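Local atomic coordinates of outer membrane protein OMP121 (Bacteroides thetaiotaomicron, PDB entry 5FQ8), a protein that probably imports nutrients across the bacterial outer membrane as a calcium-binding member of the TonB-dependent receptor family. Residues Arg89-Leu94 and Ile697-Glu703; Leu552-Asn556 and Ser637-Pro642; Phe559-Ile564 and Trp591-Asp597. All blocks are in the same frame, centred on the assembly; numbering follows the deposited sequence.

Interaction 1 (Arg89-Leu94 and Ile697-Glu703); sequences RGVSSL and IRNRGIE
R89 and E703 form a two-pronged salt bridge. R89 NH2 donates to E703 OE1 over 2.8 Å, while R89 NE to E703 OE2 is modelled at 2.4 Å, a length too short to be taken literally. OE1 lies in the guanidinium plane, yet its donor comes from above the carboxylate plane, the two flat groups being turned 41° apart. The same guanidinium also reaches E647 and E649 on strand 643-656.

Further along, N699 has CG anti to its carbonyl carbon (chi1 -73°), which brings its amide over the loop. Its ND2 meets V91 O at 3.1 Å in a nearly straight bond (168°), approaching from above the carbonyl plane; OD1 accepts from N727 on the next strand, 716-731. Two waters fill in around this amide. One takes the V91 backbone N-H and donates to N699 OD1 (2.8 Å); the other accepts from N699 ND2, bonds S92 OG and donates to I697 O.

Apolar packing is confined to the far end, where L94 CD1 touches I697 CD1 at 3.9 Å, the side chains crossing at about a right angle.

The plug loop thus meets the barrel wall through buried charge, an amide and water rather than a greasy seam. One arginine facing three acids would probably stay charged, and such hydrated polar contacts are consistent with a plug that shifts during transport.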
ATOM      1  N   ARG B  89      -5.495 -39.612 -12.468  1.00 27.82           N
ATOM      2  CA  ARG B  89      -6.516 -39.988 -13.437  1.00 28.18           C
ATOM      3  C   ARG B  89      -7.117 -38.750 -14.098  1.00 27.88           C
ATOM      4  O   ARG B  89      -8.333 -38.575 -14.170  1.00 31.65           O
ATOM      5  CB  ARG B  89      -7.583 -40.872 -12.789  1.00 28.68           C
ATOM      6  CG  ARG B  89      -7.048 -42.255 -12.458  1.00 29.11           C
ATOM      7  CD  ARG B  89      -8.074 -43.173 -11.836  1.00 29.66           C
ATOM      8  NE  ARG B  89      -7.552 -44.518 -11.632  1.00 30.11           N
ATOM      9  CZ  ARG B  89      -8.256 -45.516 -11.111  1.00 30.68           C
ATOM     10  NH1 ARG B  89      -9.505 -45.320 -10.746  1.00 30.85           N
ATOM     11  NH2 ARG B  89      -7.709 -46.709 -10.956  1.00 31.10           N
ATOM     12  N   GLY B  90      -6.236 -37.884 -14.585  1.00 27.45           N
ATOM     13  CA  GLY B  90      -6.640 -36.730 -15.362  1.00 27.19           C
ATOM     14  C   GLY B  90      -7.278 -35.610 -14.556  1.00 26.89           C
ATOM     15  O   GLY B  90      -7.419 -35.650 -13.338  1.00 26.85           O
ATOM     16  N   VAL B  91      -7.679 -34.585 -15.295  1.00 27.64           N
ATOM     17  CA  VAL B  91      -8.299 -33.392 -14.735  1.00 26.43           C
ATOM     18  C   VAL B  91      -9.804 -33.593 -14.694  1.00 26.80           C
ATOM     19  O   VAL B  91     -10.430 -33.855 -15.718  1.00 27.09           O
ATOM     20  CB  VAL B  91      -7.936 -32.152 -15.559  1.00 26.07           C
ATOM     21  CG1 VAL B  91      -8.812 -31.012 -15.192  1.00 25.91           C
ATOM     22  CG2 VAL B  91      -6.496 -31.789 -15.360  1.00 25.70           C
ATOM     23  N   SER B  92     -10.392 -33.485 -13.514  1.00 26.82           N
ATOM     24  CA  SER B  92     -11.837 -33.454 -13.420  1.00 27.15           C
ATOM     25  C   SER B  92     -12.367 -32.056 -13.191  1.00 38.25           C
ATOM     26  O   SER B  92     -13.439 -31.713 -13.693  1.00 30.54           O
ATOM     27  CB  SER B  92     -12.311 -34.350 -12.287  1.00 27.47           C
ATOM     28  OG  SER B  92     -11.795 -35.649 -12.446  1.00 29.02           O
ATOM     29  N   SER B  93     -11.634 -31.240 -12.446  1.00 32.49           N
ATOM     30  CA  SER B  93     -12.078 -29.901 -12.085  1.00 26.19           C
ATOM     31  C   SER B  93     -11.666 -28.951 -13.197  1.00 26.18           C
ATOM     32  O   SER B  93     -10.475 -28.809 -13.490  1.00 25.62           O
ATOM     33  CB  SER B  93     -11.470 -29.495 -10.741  1.00 29.54           C
ATOM     34  OG  SER B  93     -12.086 -28.344 -10.187  1.00 25.78           O
ATOM     35  N   LEU B  94     -12.645 -28.320 -13.845  1.00 26.05           N
ATOM     36  CA  LEU B  94     -12.287 -27.474 -14.971  1.00 25.85           C
ATOM     37  C   LEU B  94     -11.600 -26.212 -14.505  1.00 32.24           C
ATOM     38  O   LEU B  94     -10.791 -25.647 -15.234  1.00 35.71           O
ATOM     39  CB  LEU B  94     -13.509 -27.140 -15.799  1.00 26.16           C
ATOM     40  CG  LEU B  94     -13.208 -27.123 -17.280  1.00 34.94           C
ATOM     41  CD1 LEU B  94     -12.534 -28.411 -17.625  1.00 26.36           C
ATOM     42  CD2 LEU B  94     -14.503 -26.990 -18.027  1.00 34.67           C
ATOM     43  N   ILE B 697     -17.202 -34.290 -17.143  1.00 29.25           N
ATOM     44  CA  ILE B 697     -15.822 -34.416 -17.570  1.00 28.90           C
ATOM     45  C   ILE B 697     -15.411 -35.861 -17.341  1.00 29.20           C
ATOM     46  O   ILE B 697     -15.406 -36.339 -16.203  1.00 29.24           O
ATOM     47  CB  ILE B 697     -14.910 -33.450 -16.808  1.00 28.25           C
ATOM     48  CG1 ILE B 697     -15.497 -32.055 -16.845  1.00 28.02           C
ATOM     49  CG2 ILE B 697     -13.527 -33.438 -17.420  1.00 27.92           C
ATOM     50  CD1 ILE B 697     -15.128 -31.338 -18.067  1.00 27.86           C
ATOM     51  N   ARG B 698     -15.092 -36.561 -18.416  1.00 29.47           N
ATOM     52  CA  ARG B 698     -14.860 -37.992 -18.365  1.00 29.89           C
ATOM     53  C   ARG B 698     -13.375 -38.292 -18.454  1.00 29.58           C
ATOM     54  O   ARG B 698     -12.662 -37.704 -19.271  1.00 29.28           O
ATOM     55  CB  ARG B 698     -15.609 -38.701 -19.489  1.00 30.52           C
ATOM     56  CG  ARG B 698     -15.624 -40.193 -19.359  1.00 31.07           C
ATOM     57  CD  ARG B 698     -16.471 -40.807 -20.419  1.00 31.74           C
ATOM     58  NE  ARG B 698     -15.851 -40.646 -21.719  1.00 31.69           N
ATOM     59  CZ  ARG B 698     -16.462 -40.905 -22.864  1.00 32.19           C
ATOM     60  NH1 ARG B 698     -17.714 -41.327 -22.867  1.00 32.78           N
ATOM     61  NH2 ARG B 698     -15.815 -40.739 -24.002  1.00 34.93           N
ATOM     62  N   ASN B 699     -12.915 -39.191 -17.587  1.00 29.67           N
ATOM     63  CA  ASN B 699     -11.562 -39.734 -17.640  1.00 29.53           C
ATOM     64  C   ASN B 699     -11.666 -41.254 -17.623  1.00 30.14           C
ATOM     65  O   ASN B 699     -12.163 -41.835 -16.658  1.00 30.39           O
ATOM     66  CB  ASN B 699     -10.707 -39.228 -16.480  1.00 29.01           C
ATOM     67  CG  ASN B 699     -10.308 -37.785 -16.646  1.00 32.43           C
ATOM     68  OD1 ASN B 699      -9.374 -37.462 -17.370  1.00 28.17           O
ATOM     69  ND2 ASN B 699     -11.018 -36.905 -15.966  1.00 40.92           N
ATOM     70  N   ARG B 700     -11.224 -41.886 -18.704  1.00 33.71           N
ATOM     71  CA  ARG B 700     -11.168 -43.334 -18.847  1.00 31.01           C
ATOM     72  C   ARG B 700      -9.749 -43.736 -19.192  1.00 30.88           C
ATOM     73  O   ARG B 700      -9.038 -43.002 -19.883  1.00 30.50           O
ATOM     74  CB  ARG B 700     -12.075 -43.853 -19.970  1.00 36.78           C
ATOM     75  CG  ARG B 700     -13.557 -43.771 -19.748  1.00 39.56           C
ATOM     76  CD  ARG B 700     -14.319 -44.580 -20.814  1.00 44.58           C
ATOM     77  NE  ARG B 700     -13.739 -44.492 -22.153  1.00 49.31           N
ATOM     78  CZ  ARG B 700     -14.394 -44.805 -23.266  1.00 54.78           C
ATOM     79  NH1 ARG B 700     -15.654 -45.208 -23.200  1.00 59.37           N
ATOM     80  NH2 ARG B 700     -13.794 -44.704 -24.445  1.00 59.60           N
ATOM     81  N   GLY B 701      -9.346 -44.919 -18.750  1.00 31.24           N
ATOM     82  CA  GLY B 701      -8.037 -45.400 -19.133  1.00 31.21           C
ATOM     83  C   GLY B 701      -7.638 -46.715 -18.517  1.00 31.65           C
ATOM     84  O   GLY B 701      -8.464 -47.474 -18.014  1.00 32.12           O
ATOM     85  N   ILE B 702      -6.338 -46.967 -18.582  1.00 31.51           N
ATOM     86  CA  ILE B 702      -5.731 -48.221 -18.160  1.00 31.94           C
ATOM     87  C   ILE B 702      -4.536 -47.893 -17.283  1.00 31.48           C
ATOM     88  O   ILE B 702      -3.713 -47.050 -17.644  1.00 31.00           O
ATOM     89  CB  ILE B 702      -5.273 -49.072 -19.359  1.00 32.42           C
ATOM     90  CG1 ILE B 702      -6.369 -49.197 -20.399  1.00 32.83           C
ATOM     91  CG2 ILE B 702      -4.892 -50.445 -18.910  1.00 32.98           C
ATOM     92  CD1 ILE B 702      -5.898 -49.879 -21.653  1.00 33.70           C
ATOM     93  N   GLU B 703      -4.432 -48.576 -16.148  1.00 31.68           N
ATOM     94  CA  GLU B 703      -3.281 -48.477 -15.262  1.00 31.39           C
ATOM     95  C   GLU B 703      -2.685 -49.863 -15.133  1.00 31.97           C
ATOM     96  O   GLU B 703      -3.335 -50.776 -14.617  1.00 32.48           O
ATOM     97  CB  GLU B 703      -3.667 -47.928 -13.881  1.00 31.09           C
ATOM     98  CG  GLU B 703      -4.076 -46.470 -13.859  1.00 32.13           C
ATOM     99  CD  GLU B 703      -4.880 -46.094 -12.635  1.00 34.45           C
ATOM    100  OE1 GLU B 703      -5.037 -46.945 -11.741  1.00 39.65           O
ATOM    101  OE2 GLU B 703      -5.362 -44.947 -12.573  1.00 33.00           O
TER
HETATM  102  O   HOH W   1      -8.586 -34.908 -18.261  1.00 14.96           O
HETATM  103  O   HOH W   2     -13.364 -36.925 -14.717  1.00 47.07           O

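Interaction 2 (Leu552-Asn556 and Ser637-Pro642); sequences LPKEN and SNTLSP
P553 and L640 pack where two loops meet at one end of the beta barrel, probably its extracellular rim: the loop holding 552-556 joins strand 538-549 to strand 558-569, and the loop holding 637-642 leads into strand 643-656. Apolar contacts carry most of the meeting. The P553 ring lies across the base of L640, with P553 CD 3.7 Å from L640 CB, and its CB and CG also rest on N638 O. L552 turns its CD1 branch onto the P642 ring, 3.7 Å from CG, at about a right angle to it. V603 from a further loop covers P553 and L640, while I676 of strand 661-680 supports L552 and L640.

The polar links across the contact run through water. N556 has CG anti to its backbone N (chi1 -159°), which swings the amide toward L640 and P642. ND2 donates a hydrogen bond to a water that in turn donates to L640 O, with 3.0 Å from that water to N556 ND2. OD1 sits 3.8 Å from P642 CD. A second water donates to N556 O and, weakly, to L640 O. With an alanine in place of N556, the first water would probably lose its donor and P642 the amide beside it, leaving L640 O with a less firmly held water.

Each loop is also braced internally. N556 N bonds back to P553 O at 2.8 Å, closing a turn round K554 and E555, and S637 makes an ST turn, its OG accepting the T639 backbone N-H at 3.3 Å.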
ATOM      1  N   LEU B 552     -22.694 -24.242  -0.914  1.00 28.62           N
ATOM      2  CA  LEU B 552     -23.819 -24.493  -1.791  1.00 29.02           C
ATOM      3  C   LEU B 552     -25.029 -23.680  -1.343  1.00 29.40           C
ATOM      4  O   LEU B 552     -25.097 -23.264  -0.187  1.00 29.47           O
ATOM      5  CB  LEU B 552     -24.161 -25.987  -1.798  1.00 29.45           C
ATOM      6  CG  LEU B 552     -23.161 -26.898  -2.528  1.00 29.18           C
ATOM      7  CD1 LEU B 552     -23.487 -28.356  -2.339  1.00 29.65           C
ATOM      8  CD2 LEU B 552     -23.110 -26.572  -4.004  1.00 29.00           C
ATOM      9  N   PRO B 553     -25.995 -23.404  -2.226  1.00 33.28           N
ATOM     10  CA  PRO B 553     -27.150 -22.590  -1.831  1.00 33.07           C
ATOM     11  C   PRO B 553     -27.815 -23.102  -0.562  1.00 33.76           C
ATOM     12  O   PRO B 553     -27.882 -24.305  -0.318  1.00 37.71           O
ATOM     13  CB  PRO B 553     -28.085 -22.706  -3.037  1.00 30.42           C
ATOM     14  CG  PRO B 553     -27.216 -22.926  -4.162  1.00 30.00           C
ATOM     15  CD  PRO B 553     -26.036 -23.712  -3.663  1.00 30.53           C
ATOM     16  N   LYS B 554     -28.312 -22.162   0.243  1.00 36.13           N
ATOM     17  CA  LYS B 554     -28.843 -22.506   1.555  1.00 37.17           C
ATOM     18  C   LYS B 554     -29.896 -23.599   1.472  1.00 41.79           C
ATOM     19  O   LYS B 554     -29.983 -24.452   2.357  1.00 45.85           O
ATOM     20  CB  LYS B 554     -29.424 -21.259   2.234  1.00 41.92           C
ATOM     21  CG  LYS B 554     -28.378 -20.291   2.775  1.00 44.36           C
ATOM     22  CD  LYS B 554     -28.977 -19.150   3.585  1.00 52.21           C
ATOM     23  CE  LYS B 554     -29.551 -18.085   2.663  1.00 51.94           C
ATOM     24  NZ  LYS B 554     -29.947 -16.831   3.362  1.00 54.03           N
ATOM     25  N   GLU B 555     -30.695 -23.604   0.419  1.00 40.11           N
ATOM     26  CA  GLU B 555     -31.765 -24.581   0.295  1.00 54.70           C
ATOM     27  C   GLU B 555     -31.299 -25.895  -0.311  1.00 48.47           C
ATOM     28  O   GLU B 555     -32.122 -26.778  -0.564  1.00 54.40           O
ATOM     29  CB  GLU B 555     -32.899 -24.002  -0.547  1.00 68.89           C
ATOM     30  CG  GLU B 555     -33.569 -22.776   0.064  1.00 73.14           C
ATOM     31  CD  GLU B 555     -34.593 -22.115  -0.853  1.00 81.90           C
ATOM     32  OE1 GLU B 555     -34.663 -22.496  -2.045  1.00 86.04           O
ATOM     33  OE2 GLU B 555     -35.329 -21.213  -0.374  1.00 87.34           O
ATOM     34  N   ASN B 556     -30.002 -26.045  -0.533  1.00 42.56           N
ATOM     35  CA  ASN B 556     -29.482 -27.208  -1.225  1.00 47.01           C
ATOM     36  C   ASN B 556     -28.047 -27.465  -0.777  1.00 31.52           C
ATOM     37  O   ASN B 556     -27.139 -27.620  -1.587  1.00 31.07           O
ATOM     38  CB  ASN B 556     -29.578 -27.002  -2.736  1.00 50.23           C
ATOM     39  CG  ASN B 556     -29.540 -28.295  -3.506  1.00 53.69           C
ATOM     40  OD1 ASN B 556     -29.138 -29.326  -2.983  1.00 60.56           O
ATOM     41  ND2 ASN B 556     -29.966 -28.252  -4.760  1.00 55.86           N
ATOM     42  N   SER B 637     -25.665 -17.602  -8.704  1.00 28.52           N
ATOM     43  CA  SER B 637     -26.743 -18.543  -8.965  1.00 29.08           C
ATOM     44  C   SER B 637     -27.135 -19.199  -7.661  1.00 29.32           C
ATOM     45  O   SER B 637     -26.268 -19.681  -6.934  1.00 36.40           O
ATOM     46  CB  SER B 637     -26.325 -19.609  -9.980  1.00 29.04           C
ATOM     47  OG  SER B 637     -27.329 -20.595 -10.109  1.00 29.61           O
ATOM     48  N   ASN B 638     -28.423 -19.207  -7.363  1.00 29.91           N
ATOM     49  CA  ASN B 638     -28.933 -19.944  -6.221  1.00 30.26           C
ATOM     50  C   ASN B 638     -29.634 -21.225  -6.637  1.00 32.62           C
ATOM     51  O   ASN B 638     -30.236 -21.894  -5.794  1.00 40.59           O
ATOM     52  CB  ASN B 638     -29.871 -19.060  -5.393  1.00 30.61           C
ATOM     53  CG  ASN B 638     -31.000 -18.476  -6.210  1.00 40.39           C
ATOM     54  OD1 ASN B 638     -30.970 -18.493  -7.436  1.00 46.84           O
ATOM     55  ND2 ASN B 638     -32.004 -17.947  -5.532  1.00 38.00           N
ATOM     56  N   THR B 639     -29.567 -21.571  -7.919  1.00 30.76           N
ATOM     57  CA  THR B 639     -30.094 -22.814  -8.449  1.00 35.36           C
ATOM     58  C   THR B 639     -29.038 -23.902  -8.534  1.00 30.91           C
ATOM     59  O   THR B 639     -29.347 -25.014  -8.971  1.00 31.27           O
ATOM     60  CB  THR B 639     -30.692 -22.581  -9.831  1.00 31.50           C
ATOM     61  OG1 THR B 639     -29.840 -21.689 -10.546  1.00 30.96           O
ATOM     62  CG2 THR B 639     -32.049 -21.967  -9.715  1.00 32.08           C
ATOM     63  N   LEU B 640     -27.810 -23.609  -8.126  1.00 31.74           N
ATOM     64  CA  LEU B 640     -26.761 -24.615  -8.070  1.00 32.29           C
ATOM     65  C   LEU B 640     -27.241 -25.871  -7.365  1.00 33.70           C
ATOM     66  O   LEU B 640     -28.038 -25.808  -6.429  1.00 36.07           O
ATOM     67  CB  LEU B 640     -25.551 -24.060  -7.334  1.00 29.38           C
ATOM     68  CG  LEU B 640     -24.973 -22.808  -7.956  1.00 28.91           C
ATOM     69  CD1 LEU B 640     -23.816 -22.326  -7.132  1.00 28.38           C
ATOM     70  CD2 LEU B 640     -24.537 -23.154  -9.348  1.00 28.80           C
ATOM     71  N   SER B 641     -26.761 -27.011  -7.839  1.00 30.49           N
ATOM     72  CA  SER B 641     -26.852 -28.299  -7.176  1.00 30.83           C
ATOM     73  C   SER B 641     -25.446 -28.848  -6.976  1.00 43.18           C
ATOM     74  O   SER B 641     -24.498 -28.373  -7.605  1.00 41.87           O
ATOM     75  CB  SER B 641     -27.683 -29.273  -8.011  1.00 31.44           C
ATOM     76  OG  SER B 641     -27.067 -29.448  -9.264  1.00 31.22           O
ATOM     77  N   PRO B 642     -25.269 -29.843  -6.115  1.00 30.55           N
ATOM     78  CA  PRO B 642     -23.917 -30.319  -5.816  1.00 30.12           C
ATOM     79  C   PRO B 642     -23.272 -31.009  -7.003  1.00 30.02           C
ATOM     80  O   PRO B 642     -23.912 -31.356  -7.988  1.00 30.36           O
ATOM     81  CB  PRO B 642     -24.132 -31.304  -4.669  1.00 30.52           C
ATOM     82  CG  PRO B 642     -25.438 -30.937  -4.098  1.00 31.21           C
ATOM     83  CD  PRO B 642     -26.264 -30.459  -5.229  1.00 31.17           C
TER
HETATM   84  O   HOH W   3     -31.037 -25.862  -6.171  1.00 26.90           O
HETATM   85  O   HOH W   4     -26.282 -27.524  -3.940  1.00 62.07           O

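Interaction 3 (Phe559-Ile564 and Trp591-Asp597); sequences FFYPGI and WGKTGND
F559 sets its ring against the G595-N596 backbone, with N596 C over one face and CE2 3.6 Å from G595 C. Y561, two residues on, places CG between its backbone N and carbonyl carbon (chi1 43°), and the ring therefore folds across the neighbouring strand. G595 N lies over one face, and G595 CA makes a CH-pi contact 4.1 Å from the Y561 ring centroid; K593 O lies at the ring edge. G595, with no side chain, lets both rings lie close to the strand. The Y561 hydroxyl bonds D547 on strand 538-549.

P562 lies alongside K593, pointing the same way, and its O accepts from K593 N at 2.7 Å. G563 and G592 form a non-hydrogen-bonded pair, with CA atoms 3.6 Å apart. I564 and W591 follow as a hydrogen-bonded pair: I564 N to W591 O is 2.8 Å and W591 N to I564 O is 3.0 Å. Their side chains lie on the surface, on the face that probably meets lipid, whereas T594 bonds A147 of the plug. Strands running antiparallel at 153°, plug on one side and surface on the other, are the wall of a TonB-dependent receptor barrel.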
ATOM      1  N   PHE B 559     -25.696 -33.102   0.239  1.00 32.06           N
ATOM      2  CA  PHE B 559     -25.514 -34.091  -0.816  1.00 32.18           C
ATOM      3  C   PHE B 559     -25.067 -35.422  -0.233  1.00 32.47           C
ATOM      4  O   PHE B 559     -24.290 -35.469   0.719  1.00 32.27           O
ATOM      5  CB  PHE B 559     -24.520 -33.627  -1.887  1.00 31.52           C
ATOM      6  CG  PHE B 559     -23.197 -33.157  -1.351  1.00 30.90           C
ATOM      7  CD1 PHE B 559     -23.024 -31.857  -0.961  1.00 30.49           C
ATOM      8  CD2 PHE B 559     -22.115 -34.005  -1.299  1.00 30.74           C
ATOM      9  CE1 PHE B 559     -21.820 -31.423  -0.507  1.00 29.96           C
ATOM     10  CE2 PHE B 559     -20.910 -33.575  -0.847  1.00 30.20           C
ATOM     11  CZ  PHE B 559     -20.759 -32.288  -0.451  1.00 29.82           C
ATOM     12  N   PHE B 560     -25.563 -36.502  -0.824  1.00 32.99           N
ATOM     13  CA  PHE B 560     -25.295 -37.856  -0.374  1.00 33.39           C
ATOM     14  C   PHE B 560     -24.619 -38.639  -1.484  1.00 33.29           C
ATOM     15  O   PHE B 560     -25.034 -38.566  -2.638  1.00 33.34           O
ATOM     16  CB  PHE B 560     -26.593 -38.537   0.030  1.00 34.24           C
ATOM     17  CG  PHE B 560     -26.491 -40.024   0.173  1.00 34.78           C
ATOM     18  CD1 PHE B 560     -26.133 -40.592   1.374  1.00 34.98           C
ATOM     19  CD2 PHE B 560     -26.783 -40.854  -0.887  1.00 35.13           C
ATOM     20  CE1 PHE B 560     -26.051 -41.940   1.502  1.00 35.50           C
ATOM     21  CE2 PHE B 560     -26.703 -42.206  -0.760  1.00 35.66           C
ATOM     22  CZ  PHE B 560     -26.340 -42.752   0.432  1.00 35.85           C
ATOM     23  N   TYR B 561     -23.595 -39.408  -1.134  1.00 33.18           N
ATOM     24  CA  TYR B 561     -22.906 -40.228  -2.124  1.00 33.14           C
ATOM     25  C   TYR B 561     -22.507 -41.598  -1.584  1.00 33.57           C
ATOM     26  O   TYR B 561     -21.750 -41.695  -0.612  1.00 33.40           O
ATOM     27  CB  TYR B 561     -21.668 -39.511  -2.664  1.00 32.34           C
ATOM     28  CG  TYR B 561     -20.805 -38.797  -1.652  1.00 31.83           C
ATOM     29  CD1 TYR B 561     -21.198 -37.590  -1.110  1.00 31.59           C
ATOM     30  CD2 TYR B 561     -19.576 -39.301  -1.274  1.00 31.61           C
ATOM     31  CE1 TYR B 561     -20.423 -36.924  -0.210  1.00 31.17           C
ATOM     32  CE2 TYR B 561     -18.787 -38.628  -0.373  1.00 31.19           C
ATOM     33  CZ  TYR B 561     -19.225 -37.433   0.150  1.00 30.97           C
ATOM     34  OH  TYR B 561     -18.476 -36.730   1.045  1.00 30.58           O
ATOM     35  N   PRO B 562     -22.981 -42.674  -2.197  1.00 34.15           N
ATOM     36  CA  PRO B 562     -22.628 -44.011  -1.724  1.00 34.62           C
ATOM     37  C   PRO B 562     -21.585 -44.682  -2.584  1.00 34.44           C
ATOM     38  O   PRO B 562     -21.163 -44.144  -3.608  1.00 33.97           O
ATOM     39  CB  PRO B 562     -23.957 -44.756  -1.810  1.00 35.48           C
ATOM     40  CG  PRO B 562     -24.708 -44.063  -2.926  1.00 35.41           C
ATOM     41  CD  PRO B 562     -24.045 -42.738  -3.205  1.00 34.54           C
ATOM     42  N   GLY B 563     -21.180 -45.876  -2.175  1.00 34.86           N
ATOM     43  CA  GLY B 563     -20.210 -46.649  -2.927  1.00 38.74           C
ATOM     44  C   GLY B 563     -20.216 -48.105  -2.518  1.00 42.69           C
ATOM     45  O   GLY B 563     -20.732 -48.473  -1.462  1.00 48.10           O
ATOM     46  N   ILE B 564     -19.627 -48.932  -3.369  1.00 35.66           N
ATOM     47  CA  ILE B 564     -19.498 -50.356  -3.095  1.00 36.36           C
ATOM     48  C   ILE B 564     -18.236 -50.855  -3.777  1.00 36.13           C
ATOM     49  O   ILE B 564     -17.943 -50.477  -4.912  1.00 35.77           O
ATOM     50  CB  ILE B 564     -20.754 -51.120  -3.558  1.00 37.19           C
ATOM     51  CG1 ILE B 564     -20.675 -52.582  -3.147  1.00 37.97           C
ATOM     52  CG2 ILE B 564     -20.945 -50.993  -5.051  1.00 37.12           C
ATOM     53  CD1 ILE B 564     -21.908 -53.389  -3.481  1.00 38.88           C
ATOM     54  N   TRP B 591     -17.823 -49.594  -7.786  1.00 35.21           N
ATOM     55  CA  TRP B 591     -18.741 -48.593  -8.308  1.00 35.02           C
ATOM     56  C   TRP B 591     -19.139 -47.700  -7.152  1.00 34.74           C
ATOM     57  O   TRP B 591     -19.485 -48.205  -6.086  1.00 40.46           O
ATOM     58  CB  TRP B 591     -19.995 -49.224  -8.916  1.00 35.80           C
ATOM     59  CG  TRP B 591     -21.001 -48.226  -9.431  1.00 54.40           C
ATOM     60  CD1 TRP B 591     -21.194 -47.869 -10.725  1.00 50.98           C
ATOM     61  CD2 TRP B 591     -21.949 -47.461  -8.658  1.00 52.50           C
ATOM     62  NE1 TRP B 591     -22.194 -46.934 -10.819  1.00 48.08           N
ATOM     63  CE2 TRP B 591     -22.674 -46.664  -9.563  1.00 50.87           C
ATOM     64  CE3 TRP B 591     -22.255 -47.373  -7.292  1.00 65.46           C
ATOM     65  CZ2 TRP B 591     -23.685 -45.787  -9.148  1.00 54.45           C
ATOM     66  CZ3 TRP B 591     -23.261 -46.498  -6.883  1.00 35.75           C
ATOM     67  CH2 TRP B 591     -23.961 -45.721  -7.808  1.00 35.68           C
ATOM     68  N   GLY B 592     -19.127 -46.393  -7.359  1.00 34.11           N
ATOM     69  CA  GLY B 592     -19.549 -45.498  -6.296  1.00 33.87           C
ATOM     70  C   GLY B 592     -19.478 -44.054  -6.733  1.00 33.19           C
ATOM     71  O   GLY B 592     -19.073 -43.736  -7.853  1.00 36.52           O
ATOM     72  N   LYS B 593     -19.874 -43.178  -5.816  1.00 32.98           N
ATOM     73  CA  LYS B 593     -19.953 -41.751  -6.081  1.00 32.41           C
ATOM     74  C   LYS B 593     -19.245 -40.961  -4.993  1.00 31.88           C
ATOM     75  O   LYS B 593     -19.191 -41.375  -3.835  1.00 34.86           O
ATOM     76  CB  LYS B 593     -21.406 -41.289  -6.191  1.00 33.04           C
ATOM     77  CG  LYS B 593     -22.121 -41.802  -7.425  1.00 33.22           C
ATOM     78  CD  LYS B 593     -23.554 -42.181  -7.129  1.00 33.96           C
ATOM     79  CE  LYS B 593     -24.446 -40.966  -7.082  1.00 33.84           C
ATOM     80  NZ  LYS B 593     -25.196 -40.810  -8.351  1.00 37.30           N
ATOM     81  N   THR B 594     -18.690 -39.817  -5.383  1.00 31.23           N
ATOM     82  CA  THR B 594     -18.179 -38.828  -4.445  1.00 30.73           C
ATOM     83  C   THR B 594     -18.790 -37.477  -4.778  1.00 30.44           C
ATOM     84  O   THR B 594     -18.595 -36.963  -5.883  1.00 30.15           O
ATOM     85  CB  THR B 594     -16.659 -38.731  -4.486  1.00 30.20           C
ATOM     86  OG1 THR B 594     -16.083 -39.989  -4.127  1.00 30.51           O
ATOM     87  CG2 THR B 594     -16.200 -37.688  -3.507  1.00 29.75           C
ATOM     88  N   GLY B 595     -19.517 -36.908  -3.823  1.00 30.54           N
ATOM     89  CA  GLY B 595     -20.078 -35.586  -3.999  1.00 39.15           C
ATOM     90  C   GLY B 595     -19.058 -34.480  -3.802  1.00 36.20           C
ATOM     91  O   GLY B 595     -17.956 -34.690  -3.310  1.00 42.65           O
ATOM     92  N   ASN B 596     -19.449 -33.270  -4.192  1.00 29.98           N
ATOM     93  CA  ASN B 596     -18.565 -32.126  -4.071  1.00 28.72           C
ATOM     94  C   ASN B 596     -19.388 -30.851  -4.049  1.00 28.65           C
ATOM     95  O   ASN B 596     -20.490 -30.797  -4.595  1.00 28.99           O
ATOM     96  CB  ASN B 596     -17.570 -32.079  -5.222  1.00 28.32           C
ATOM     97  CG  ASN B 596     -16.424 -31.161  -4.959  1.00 27.74           C
ATOM     98  OD1 ASN B 596     -16.082 -30.888  -3.827  1.00 27.63           O
ATOM     99  ND2 ASN B 596     -15.806 -30.690  -6.015  1.00 27.38           N
ATOM    100  N   ASP B 597     -18.838 -29.834  -3.416  1.00 30.15           N
ATOM    101  CA  ASP B 597     -19.450 -28.525  -3.355  1.00 28.14           C
ATOM    102  C   ASP B 597     -18.691 -27.570  -4.263  1.00 27.62           C
ATOM    103  O   ASP B 597     -17.869 -27.975  -5.078  1.00 27.40           O
ATOM    104  CB  ASP B 597     -19.491 -28.033  -1.908  1.00 28.16           C
ATOM    105  CG  ASP B 597     -18.144 -28.108  -1.214  1.00 27.80           C
ATOM    106  OD1 ASP B 597     -17.098 -28.009  -1.879  1.00 35.85           O
ATOM    107  OD2 ASP B 597     -18.129 -28.266   0.015  1.00 27.96           O
TER

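The three contacts are nested along the chain: interaction 3 lies inside the loop closed by interaction 2, which lies inside that of interaction 1. Interactions 2 and 3 touch, their centres about 18 Å apart, with P642 CG 3.6 Å from F559 CB; the rim loops thus rest directly on the ends of strands 558-569 and 582-596. Interaction 1 is centred about 17 Å from interaction 3 and about 26 Å from interaction 2, without touching either. Strand 643-656 joins them: it begins just after P642, pairs with 582-596 through E647 and G592, and offers E647 to R89. Rim loops, barrel wall and plug are thereby linked around neighbouring strands.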